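Putative glutathione S-transferase (Sinorhizobium meliloti, PDB 4MDC) probably catalyses the conjugation of glutathione to electrophilic compounds, acting as a homodimeric glutathione transferase. Local coordinates at residues 127-131 and 132-136; 135-139 and 140-144; 165-168 and 169-173. All blocks are in the same frame, centred on the assembly; numbering follows the deposited sequence. Where two conformers were deposited one is given.

Contact 1: 127-131 and 132-136; sequences KMEAD and VTRPL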
# COMPACT_ATOMS: atom_id res chain seq x y z
N LYS B 127 -2.54 -4.12 -5.92
CA LYS B 127 -2.48 -4.20 -7.38
C LYS B 127 -3.85 -4.57 -8.00
O LYS B 127 -4.37 -3.84 -8.83
CB LYS B 127 -1.40 -5.13 -7.87
CG LYS B 127 -1.25 -5.08 -9.39
CD LYS B 127 -0.07 -5.87 -9.90
CE LYS B 127 -0.07 -6.09 -11.37
NZ LYS B 127 -0.30 -4.88 -12.18
N MSE B 128 -4.40 -5.72 -7.63
CA MSE B 128 -5.70 -6.15 -8.15
C MSE B 128 -6.76 -5.12 -7.78
O MSE B 128 -7.74 -4.89 -8.53
CB MSE B 128 -6.13 -7.53 -7.66
CG MSE B 128 -7.31 -8.08 -8.50
SE MSE B 128 -7.81 -9.86 -7.83
CE MSE B 128 -9.24 -10.15 -9.16
N GLU B 129 -6.61 -4.51 -6.63
CA GLU B 129 -7.61 -3.51 -6.19
C GLU B 129 -7.66 -2.29 -7.14
O GLU B 129 -8.71 -1.84 -7.56
CB GLU B 129 -7.25 -3.12 -4.77
CG GLU B 129 -8.13 -2.08 -4.14
CD GLU B 129 -9.47 -2.65 -3.64
OE1 GLU B 129 -9.70 -3.89 -3.74
OE2 GLU B 129 -10.28 -1.84 -3.10
N ALA B 130 -6.48 -1.83 -7.54
CA ALA B 130 -6.38 -0.71 -8.49
C ALA B 130 -6.75 -1.09 -9.90
O ALA B 130 -7.44 -0.31 -10.60
CB ALA B 130 -4.97 -0.11 -8.48
N ASP B 131 -6.33 -2.29 -10.32
CA ASP B 131 -6.50 -2.72 -11.71
C ASP B 131 -7.95 -3.09 -11.97
O ASP B 131 -8.45 -2.93 -13.06
CB ASP B 131 -5.71 -3.99 -12.02
CG ASP B 131 -4.22 -3.76 -12.14
OD1 ASP B 131 -3.81 -2.59 -12.19
OD2 ASP B 131 -3.49 -4.78 -12.19
N VAL B 132 -8.60 -3.61 -10.95
CA VAL B 132 -9.94 -4.22 -11.12
C VAL B 132 -10.98 -3.76 -10.07
O VAL B 132 -12.00 -3.14 -10.40
CB VAL B 132 -9.88 -5.75 -11.02
CG1 VAL B 132 -11.30 -6.36 -11.15
CG2 VAL B 132 -8.99 -6.34 -12.09
N THR B 133 -10.74 -4.08 -8.80
CA THR B 133 -11.84 -4.16 -7.86
C THR B 133 -12.38 -2.81 -7.47
O THR B 133 -13.61 -2.58 -7.45
CB THR B 133 -11.42 -4.98 -6.63
OG1 THR B 133 -10.68 -6.14 -7.02
CG2 THR B 133 -12.65 -5.48 -5.91
N ARG B 134 -11.51 -1.88 -7.12
CA ARG B 134 -11.98 -0.54 -6.73
C ARG B 134 -12.80 0.19 -7.83
O ARG B 134 -13.96 0.62 -7.58
CB ARG B 134 -10.80 0.33 -6.24
CG ARG B 134 -11.20 1.76 -5.97
CD ARG B 134 -10.14 2.56 -5.23
NE ARG B 134 -8.89 2.74 -6.00
CZ ARG B 134 -7.68 2.21 -5.72
NH1 ARG B 134 -6.66 2.51 -6.52
NH2 ARG B 134 -7.47 1.37 -4.71
N PRO B 135 -12.27 0.29 -9.06
CA PRO B 135 -13.11 0.93 -10.08
C PRO B 135 -14.43 0.19 -10.43
O PRO B 135 -15.46 0.82 -10.70
CB PRO B 135 -12.20 1.01 -11.32
CG PRO B 135 -11.00 0.14 -11.04
CD PRO B 135 -10.89 -0.01 -9.54
N LEU B 136 -14.40 -1.13 -10.38
CA LEU B 136 -15.58 -1.91 -10.71
C LEU B 136 -16.65 -1.75 -9.66
O LEU B 136 -17.85 -1.54 -9.97
CB LEU B 136 -15.19 -3.36 -10.84
CG LEU B 136 -16.24 -4.25 -11.47
CD1 LEU B 136 -15.56 -5.26 -12.34
CD2 LEU B 136 -17.04 -4.94 -10.36
O HOH W 1 -8.81 -6.29 -4.82
O HOH W 2 -9.51 0.56 -2.47
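A wide pi-type turn in helix 111-145, a long helix of the all-helical C-terminal domain of the glutathione transferase fold, joins Met-128 and Glu-129 to Val-132, Thr-133 and Arg-134. Two amides share the carbonyl oxygen of Met-128: Val-132 N at 2.9 Å, the alpha-helical spacing, and Thr-133 N one residue further on. The same wider spacing recurs when Arg-134 N bonds to Glu-129 O at 2.8 Å, in the carbonyl plane and on a lone pair. Pro-135 fits where the helix kinks, because its ring nitrogen has no hydrogen to offer the preceding turn; instead its CD packs 3.5 Å from Glu-129 O.

Glu-129 is the polar hub. CG lies anti to the backbone N (chi1 178°), and a bend at chi2 (79°) swings the carboxylate over toward the next turn, where OE1 comes within 3.5 Å of Thr-133 CB. Each carboxylate oxygen is joined to a neighbour by water. Water 1 donates to Glu-129 OE1 and accepts from Thr-133 OG1, a use for the threonine hydroxyl on an otherwise buried residue whose side chain packs on Val-202 and Leu-203 of helix 191-205. Glu-129 OE2 and Arg-134 NH2 stand 4.6 Å apart, too far for a salt bridge, and the two planes are turned 61° against each other. The guanidinium lies with one face over Ala-130, whose small side chain admits it. Water 2 bridges the pair from the guanidinium edge, in its plane, donating to Glu-129 OE2 at 2.6 Å and accepting from Arg-134 NH2 at 3.1 Å.

Contact 2: 135-139 and 140-144; sequences PLVRE and RIFKL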
# COMPACT_ATOMS: atom_id res chain seq x y z
N PRO B 135 -12.27 0.29 -9.06
CA PRO B 135 -13.11 0.93 -10.08
C PRO B 135 -14.43 0.19 -10.43
O PRO B 135 -15.46 0.82 -10.70
CB PRO B 135 -12.20 1.01 -11.32
CG PRO B 135 -11.00 0.14 -11.04
CD PRO B 135 -10.89 -0.01 -9.54
N LEU B 136 -14.40 -1.13 -10.38
CA LEU B 136 -15.58 -1.91 -10.71
C LEU B 136 -16.65 -1.75 -9.66
O LEU B 136 -17.85 -1.54 -9.97
CB LEU B 136 -15.19 -3.36 -10.84
CG LEU B 136 -16.24 -4.25 -11.47
CD1 LEU B 136 -15.56 -5.26 -12.34
CD2 LEU B 136 -17.04 -4.94 -10.36
N VAL B 137 -16.24 -1.83 -8.39
CA VAL B 137 -17.19 -1.62 -7.27
C VAL B 137 -17.80 -0.20 -7.34
O VAL B 137 -18.99 0.04 -7.08
CB VAL B 137 -16.48 -1.91 -5.93
CG1 VAL B 137 -17.28 -1.37 -4.75
CG2 VAL B 137 -16.25 -3.41 -5.76
N ARG B 138 -16.96 0.77 -7.63
CA ARG B 138 -17.45 2.15 -7.68
C ARG B 138 -18.52 2.30 -8.75
O ARG B 138 -19.58 2.90 -8.50
CB ARG B 138 -16.31 3.11 -7.96
CG ARG B 138 -16.76 4.57 -8.01
CD ARG B 138 -15.63 5.54 -8.26
NE ARG B 138 -16.16 6.86 -8.55
CZ ARG B 138 -16.51 7.77 -7.65
NH1 ARG B 138 -16.37 7.54 -6.36
NH2 ARG B 138 -16.99 8.95 -8.06
N GLU B 139 -18.30 1.74 -9.91
CA GLU B 139 -19.26 1.85 -10.99
C GLU B 139 -20.55 1.04 -10.73
O GLU B 139 -21.64 1.54 -10.98
CB GLU B 139 -18.67 1.41 -12.31
CG GLU B 139 -17.58 2.32 -12.83
CD GLU B 139 -17.96 3.80 -12.83
OE1 GLU B 139 -19.09 4.14 -13.27
OE2 GLU B 139 -17.17 4.62 -12.34
N ARG B 140 -20.40 -0.17 -10.20
CA ARG B 140 -21.55 -1.06 -9.96
C ARG B 140 -22.28 -0.90 -8.65
O ARG B 140 -23.45 -1.22 -8.55
CB ARG B 140 -21.10 -2.50 -10.12
CG ARG B 140 -20.65 -2.70 -11.54
CD ARG B 140 -20.77 -4.12 -12.02
NE ARG B 140 -22.12 -4.64 -11.79
CZ ARG B 140 -22.42 -5.91 -11.54
NH1 ARG B 140 -21.51 -6.85 -11.59
NH2 ARG B 140 -23.67 -6.26 -11.27
N ILE B 141 -21.60 -0.48 -7.61
CA ILE B 141 -22.21 -0.40 -6.28
C ILE B 141 -22.45 1.13 -6.05
O ILE B 141 -23.60 1.67 -6.02
CB ILE B 141 -21.30 -1.10 -5.20
CG1 ILE B 141 -21.08 -2.62 -5.49
CG2 ILE B 141 -21.83 -0.93 -3.78
CD1 ILE B 141 -22.32 -3.45 -5.40
N PHE B 142 -21.34 1.85 -5.94
CA PHE B 142 -21.38 3.16 -5.30
C PHE B 142 -22.09 4.24 -6.13
O PHE B 142 -22.82 5.08 -5.57
CB PHE B 142 -19.99 3.62 -4.89
CG PHE B 142 -19.28 2.72 -3.92
CD1 PHE B 142 -19.96 1.83 -3.10
CD2 PHE B 142 -17.90 2.82 -3.79
CE1 PHE B 142 -19.25 1.02 -2.22
CE2 PHE B 142 -17.19 2.03 -2.90
CZ PHE B 142 -17.87 1.12 -2.11
N LYS B 143 -21.91 4.22 -7.44
CA LYS B 143 -22.57 5.19 -8.34
C LYS B 143 -24.10 5.06 -8.42
O LYS B 143 -24.79 5.97 -8.94
CB LYS B 143 -22.02 5.06 -9.76
CG LYS B 143 -20.71 5.80 -10.06
CD LYS B 143 -20.94 6.98 -10.97
CE LYS B 143 -19.67 7.44 -11.66
NZ LYS B 143 -19.64 6.91 -13.04
N LEU B 144 -24.63 3.93 -7.95
CA LEU B 144 -26.08 3.74 -7.82
C LEU B 144 -26.57 4.36 -6.53
O LEU B 144 -27.59 5.04 -6.50
CB LEU B 144 -26.45 2.25 -7.78
CG LEU B 144 -26.70 1.48 -9.08
CD1 LEU B 144 -27.23 0.10 -8.72
CD2 LEU B 144 -27.66 2.22 -10.01
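One face of the Phe-142 ring is covered by Val-137, whose CG1 sits 4.0 Å from the ring centroid and 21° off its normal: a CH-pi contact on helix 111-145 of the C-terminal GST domain. The methyl is displaced toward the rim and comes closest to Phe-142 CZ, at 3.7 Å. His-29 meets the same ring edge-to-face and Trp-57 meets it at about 45°, so a large aromatic here suits a place where the helix faces the N-terminal domain. Phe-142 CG is anti to its carbonyl carbon (chi1 -59°), which lays the ring back along the preceding turn and over the valine.

Beneath these side chains the backbone widens into a pi-type turn. Val-137 O accepts from both Ile-141 N, at 2.7 Å, and Phe-142 N, at 3.2 Å, while Lys-143 N reaches five residues back to Arg-138 O, at 2.9 Å. With Lys-143 N turned to Arg-138 O, and Leu-144 N to Ile-141 O, the buried Glu-139 O has no partner in the model.

On another side of the helix Glu-139 and Lys-143 run side by side, a glutamate-lysine pair at the usual spacing of one turn. Both chains bend, the glutamate at chi2 and the lysine at chi2 and chi4, to bring their charged ends together. A methionine in place of Lys-143 would probably leave the buried Glu-139 carboxylate without its charged mate and freer to turn, with the backbone amide of Asp-156 still donating to OE1. Lys-143 NZ lies on the syn lone pair of Glu-139 OE1, 2.8 Å away.

Contact 3: 165-168 and 169-173; sequences SNIR and QHMKY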
# COMPACT_ATOMS: atom_id res chain seq x y z
N SER B 165 -11.45 -6.18 -18.31
CA SER B 165 -10.38 -6.73 -19.15
C SER B 165 -9.14 -7.08 -18.30
O SER B 165 -8.29 -7.86 -18.76
CB SER B 165 -9.96 -5.74 -20.25
OG SER B 165 -9.15 -4.69 -19.71
N ASN B 166 -9.02 -6.52 -17.10
CA ASN B 166 -7.85 -6.80 -16.24
C ASN B 166 -8.02 -8.03 -15.33
O ASN B 166 -7.07 -8.45 -14.65
CB ASN B 166 -7.53 -5.58 -15.39
CG ASN B 166 -6.91 -4.44 -16.19
OD1 ASN B 166 -6.28 -4.67 -17.20
ND2 ASN B 166 -7.14 -3.21 -15.77
N ILE B 167 -9.24 -8.57 -15.27
CA ILE B 167 -9.55 -9.66 -14.38
C ILE B 167 -8.77 -10.90 -14.74
O ILE B 167 -8.23 -11.56 -13.85
CB ILE B 167 -11.04 -9.96 -14.36
CG1 ILE B 167 -11.76 -8.87 -13.63
CG2 ILE B 167 -11.34 -11.30 -13.66
CD1 ILE B 167 -13.26 -8.94 -13.79
N ARG B 168 -8.70 -11.23 -16.02
CA ARG B 168 -8.13 -12.50 -16.38
C ARG B 168 -6.66 -12.66 -15.94
O ARG B 168 -6.27 -13.71 -15.45
CB ARG B 168 -8.26 -12.76 -17.85
CG ARG B 168 -7.85 -14.20 -18.16
CD ARG B 168 -8.12 -14.53 -19.60
NE ARG B 168 -8.28 -15.96 -19.85
CZ ARG B 168 -7.54 -16.66 -20.70
NH1 ARG B 168 -6.53 -16.08 -21.36
NH2 ARG B 168 -7.80 -17.97 -20.91
N GLN B 169 -5.89 -11.61 -16.10
CA GLN B 169 -4.49 -11.68 -15.69
C GLN B 169 -4.34 -12.05 -14.21
O GLN B 169 -3.50 -12.86 -13.85
CB GLN B 169 -3.83 -10.31 -15.96
CG GLN B 169 -2.46 -10.16 -15.33
CD GLN B 169 -1.97 -8.70 -15.10
OE1 GLN B 169 -2.60 -7.71 -15.50
NE2 GLN B 169 -0.82 -8.59 -14.43
N HIS B 170 -5.16 -11.43 -13.37
CA HIS B 170 -5.22 -11.72 -11.95
C HIS B 170 -5.69 -13.11 -11.59
O HIS B 170 -5.06 -13.76 -10.79
CB HIS B 170 -6.05 -10.62 -11.24
CG HIS B 170 -5.31 -9.34 -11.19
ND1 HIS B 170 -4.21 -9.20 -10.37
CD2 HIS B 170 -5.37 -8.21 -11.94
CE1 HIS B 170 -3.71 -8.00 -10.54
NE2 HIS B 170 -4.39 -7.38 -11.48
N MSE B 171 -6.74 -13.59 -12.25
CA MSE B 171 -7.21 -14.96 -12.08
C MSE B 171 -6.18 -15.96 -12.53
O MSE B 171 -6.02 -17.02 -11.93
CB MSE B 171 -8.54 -15.18 -12.83
CG MSE B 171 -9.64 -14.30 -12.28
SE MSE B 171 -10.01 -14.46 -10.35
CE MSE B 171 -10.37 -16.45 -10.43
N LYS B 172 -5.48 -15.67 -13.63
CA LYS B 172 -4.46 -16.56 -14.13
C LYS B 172 -3.23 -16.62 -13.19
O LYS B 172 -2.64 -17.68 -13.01
CB LYS B 172 -4.04 -16.20 -15.54
CG LYS B 172 -5.12 -16.59 -16.56
CD LYS B 172 -4.99 -18.08 -16.89
CE LYS B 172 -6.19 -18.60 -17.63
NZ LYS B 172 -6.06 -20.05 -17.93
N TYR B 173 -2.93 -15.50 -12.55
CA TYR B 173 -1.79 -15.47 -11.60
C TYR B 173 -2.18 -16.30 -10.40
O TYR B 173 -1.42 -17.12 -9.89
CB TYR B 173 -1.46 -14.04 -11.19
CG TYR B 173 -0.19 -13.95 -10.32
CD1 TYR B 173 0.97 -14.59 -10.70
CD2 TYR B 173 -0.20 -13.26 -9.13
CE1 TYR B 173 2.15 -14.48 -9.93
CE2 TYR B 173 0.96 -13.15 -8.38
CZ TYR B 173 2.10 -13.75 -8.76
OH TYR B 173 3.22 -13.65 -7.92
O HOH W 3 -6.37 -9.44 -17.98
O HOH W 4 -4.35 -7.33 -17.52
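Ser-165 takes part through its carbonyl oxygen, which a water joins to Gln-169 N; the water donates to Ser-165 O at 2.6 Å and accepts from the amide. It thus stands in for a direct backbone bond between the two residues.

Asn-166 follows. Its own carbonyl oxygen lies at the edge of the His-170 imidazole, near the ring plane and 3.2 Å from CD2, consistent with a weak C-H...O contact. A second water links Gln-169 OE1 with Asn-166 OD1, weakly on the asparagine side, while ND2 of the same amide is committed to Asp-131 O. An amide suits this place because it can accept and donate at once.

Ile-167 O receives Met-171 N at 3.0 Å, an i to i+4 bond with the N-H nearly straight at 169°. The two side chains lie side by side, with Ile-167 CG2 against Met-171 CG at 3.7 Å; Met-171, deposited as selenomethionine, then bends at chi2 and chi3, its end leading away from residues 165-168, and the side chain packs on Ile-209, Trp-211 and Ala-214.

Arg-168 O accepts from Lys-172 N at 2.8 Å. With CG anti to the backbone N (chi1 -171°), a chain extended to NE takes the guanidinium outward. Lys-172 runs alongside, its CE over one guanidinium face, 3.7 Å from Arg-168 NH2. The like charges are probably eased by Asp-213, which forms a salt bridge with Arg-168 NE and touches the lysine side chain.

Helix 167-180 lies here against helix 111-145: Ile-167 packs on Val-132, and His-170, its NE2 hydrogen-bonded to Asp-131 OD2, packs on Met-128 and the Trp-123 ring.

How the contacts relate
Contacts 1 and 2 are successive sections of helix 111-145, sharing Pro-135 and Leu-136, with centres 11 Å apart; each contains a widened turn. Contact 3 lies on another helix, equally 11 Å from contact 1 but 19 Å from contact 2, which it does not touch. Contact 1 is therefore the junction: Asp-131 OD2 meets His-170 NE2 at 2.8 Å, Asp-131 O meets Asn-166 ND2 at 3.0 Å, and Val-132 CG1 packs on Ile-167 CG1 at 3.6 Å. Other faces of contacts 1 and 2 reach Pro-33 and His-29 of the N-terminal domain, probably bordering the interdomain cleft that holds the active site in glutathione transferases.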